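Local atomic coordinates of aminoglycoside phosphotransferase (Streptomyces rimosus, PDB entry 6FUC), a protein that probably transfers a phosphate group from ATP to streptomycin, inactivating the antibiotic and so giving resistance to it. Residues Q182-H187 / A216-D221. Residues are numbered along the deposited sequence; the frame is centred on the assembly and turned at random.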
loop_
_atom_site.group_PDB
_atom_site.type_symbol
_atom_site.label_atom_id
_atom_site.label_comp_id
_atom_site.label_asym_id
_atom_site.label_seq_id
_atom_site.Cartn_x
_atom_site.Cartn_y
_atom_site.Cartn_z
ATOM N N GLN A 182 -2.054 7.359 -19.042
ATOM C CA GLN A 182 -3.082 7.295 -18.007
ATOM C C GLN A 182 -2.211 7.186 -16.705
ATOM O O GLN A 182 -1.783 6.132 -16.295
ATOM C CB GLN A 182 -3.962 6.046 -18.108
ATOM C CG GLN A 182 -4.811 5.872 -19.400
ATOM C CD GLN A 182 -5.315 4.449 -19.768
ATOM O OE1 GLN A 182 -5.234 3.548 -19.064
ATOM N NE2 GLN A 182 -5.836 4.331 -20.976
ATOM N N THR A 183 -1.753 8.307 -16.246
ATOM C CA THR A 183 -1.170 8.398 -14.918
ATOM C C THR A 183 -2.165 9.014 -13.938
ATOM O O THR A 183 -2.906 9.940 -14.287
ATOM C CB THR A 183 0.110 9.291 -14.990
ATOM O OG1 THR A 183 1.136 8.620 -15.681
ATOM C CG2 THR A 183 0.685 9.735 -13.637
ATOM N N VAL A 184 -2.118 8.504 -12.726
ATOM C CA VAL A 184 -2.883 9.027 -11.608
ATOM C C VAL A 184 -1.977 9.093 -10.389
ATOM O O VAL A 184 -0.879 8.530 -10.389
ATOM C CB VAL A 184 -4.127 8.166 -11.294
ATOM C CG1 VAL A 184 -5.045 8.030 -12.481
ATOM C CG2 VAL A 184 -3.723 6.804 -10.793
ATOM N N VAL A 185 -2.444 9.765 -9.323
ATOM C CA VAL A 185 -1.813 9.638 -8.015
ATOM C C VAL A 185 -2.316 8.371 -7.363
ATOM O O VAL A 185 -3.472 8.258 -6.982
ATOM C CB VAL A 185 -2.088 10.841 -7.119
ATOM C CG1 VAL A 185 -1.423 10.644 -5.773
ATOM C CG2 VAL A 185 -1.643 12.149 -7.790
ATOM N N CYS A 186 -1.447 7.345 -7.333
ATOM C CA CYS A 186 -1.758 6.083 -6.718
ATOM C C CYS A 186 -1.482 6.100 -5.192
ATOM O O CYS A 186 -0.549 6.736 -4.728
ATOM C CB CYS A 186 -0.922 4.948 -7.317
ATOM S SG CYS A 186 -1.489 4.358 -8.903
ATOM N N HIS A 187 -2.296 5.335 -4.479
ATOM C CA HIS A 187 -1.981 5.010 -3.085
ATOM C C HIS A 187 -0.612 4.355 -2.957
ATOM O O HIS A 187 0.145 4.668 -2.039
ATOM C CB HIS A 187 -3.088 4.057 -2.585
ATOM C CG HIS A 187 -2.815 3.529 -1.237
ATOM N ND1 HIS A 187 -1.922 2.524 -1.007
ATOM C CD2 HIS A 187 -3.314 3.909 -0.037
ATOM C CE1 HIS A 187 -1.858 2.337 0.301
ATOM N NE2 HIS A 187 -2.725 3.146 0.911
ATOM N N ALA A 216 1.595 6.949 -10.845
ATOM C CA ALA A 216 1.773 5.680 -11.472
ATOM C C ALA A 216 0.541 5.389 -12.331
ATOM O O ALA A 216 -0.457 6.105 -12.291
ATOM C CB ALA A 216 1.997 4.552 -10.460
ATOM N N ASP A 217 0.602 4.309 -13.102
ATOM C CA ASP A 217 -0.560 3.812 -13.800
ATOM C C ASP A 217 -1.633 3.406 -12.757
ATOM O O ASP A 217 -1.273 2.772 -11.758
ATOM C CB ASP A 217 -0.107 2.601 -14.635
ATOM C CG ASP A 217 -1.148 2.009 -15.523
ATOM O OD1 ASP A 217 -2.273 1.696 -15.090
ATOM O OD2 ASP A 217 -0.851 1.832 -16.696
ATOM N N PRO A 218 -2.915 3.724 -12.992
ATOM C CA PRO A 218 -3.918 3.293 -11.987
ATOM C C PRO A 218 -3.925 1.806 -11.685
ATOM O O PRO A 218 -4.348 1.412 -10.605
ATOM C CB PRO A 218 -5.221 3.743 -12.608
ATOM C CG PRO A 218 -4.956 3.930 -14.069
ATOM C CD PRO A 218 -3.513 4.425 -14.125
ATOM N N TYR A 219 -3.545 0.970 -12.660
ATOM C CA TYR A 219 -3.471 -0.485 -12.363
ATOM C C TYR A 219 -2.434 -0.890 -11.344
ATOM O O TYR A 219 -2.521 -1.979 -10.810
ATOM C CB TYR A 219 -3.335 -1.286 -13.688
ATOM C CG TYR A 219 -4.637 -1.415 -14.387
ATOM C CD1 TYR A 219 -5.592 -2.278 -13.906
ATOM C CD2 TYR A 219 -4.992 -0.631 -15.445
ATOM C CE1 TYR A 219 -6.829 -2.387 -14.482
ATOM C CE2 TYR A 219 -6.258 -0.742 -16.076
ATOM C CZ TYR A 219 -7.187 -1.577 -15.538
ATOM O OH TYR A 219 -8.438 -1.696 -16.093
ATOM N N ALA A 220 -1.459 -0.011 -11.041
ATOM C CA ALA A 220 -0.562 -0.299 -9.941
ATOM C C ALA A 220 -1.358 -0.477 -8.657
ATOM O O ALA A 220 -0.945 -1.248 -7.762
ATOM C CB ALA A 220 0.497 0.786 -9.791
ATOM N N ASP A 221 -2.422 0.281 -8.506
ATOM C CA ASP A 221 -3.368 0.167 -7.405
ATOM C C ASP A 221 -4.433 -0.865 -7.673
ATOM O O ASP A 221 -4.680 -1.744 -6.813
ATOM C CB ASP A 221 -4.038 1.541 -7.139
ATOM C CG ASP A 221 -3.308 2.507 -6.248
ATOM O OD1 ASP A 221 -2.204 2.204 -5.779
ATOM O OD2 ASP A 221 -3.875 3.614 -6.066
#
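Val184 and Ala216 join the strands 184-186 and 214-216 into a two-stranded antiparallel ribbon in a protein-kinase-like fold. The first strand runs into the His187-Gly188-Asp189 sequence that in this family opens the catalytic loop; the second runs through a turn into helix 219-233. The two residues form a hydrogen-bonded pair: Val184 N reaches Ala216 O at 3.0 Å in an almost straight bond (177°), and Ala216 N returns a bond to Val184 O. Further along, Cys186 pairs with Gly214 through the backbone.

On the other side of the bridge the CA atoms of the two segments come nearest at Thr183 and Asp217, and apolar contacts follow. Val184 CG2, sitting between the backbone N and the carbonyl carbon (chi1 -57°), lies 3.9 Å from Pro218 CB. CD of the same ring lies 3.3 Å from the backbone O of Gln182. Cys186 fills the middle: its SG is 3.8 Å from Ala216 CB and 3.3 Å from Asp217 O, while Ala220 CB borders it more loosely.

Asp217 OD1 takes a capping bond from Tyr219 N at 2.8 Å, on the anti side and a little out of the carboxylate plane, and its OD2 makes a salt bridge with Arg259; in one of its two conformers Gln182 OE1 also accepts from Arg259. Asp221 reaches back from the helix to the start of the catalytic loop, much as the helix-F aspartate does in protein kinases. Its OD1 accepts from Gly188 N and its OD2 from both His118 NE2 and His187 N, three bonds that fix the carboxylate's rotation. His187 turns its ring away from the helix, CG anti to the backbone N (chi1 174°), and NE2 bonds to Ile208 O. The backbone N of His187 meets the syn lone pair of Asp221 OD2 at 2.8 Å.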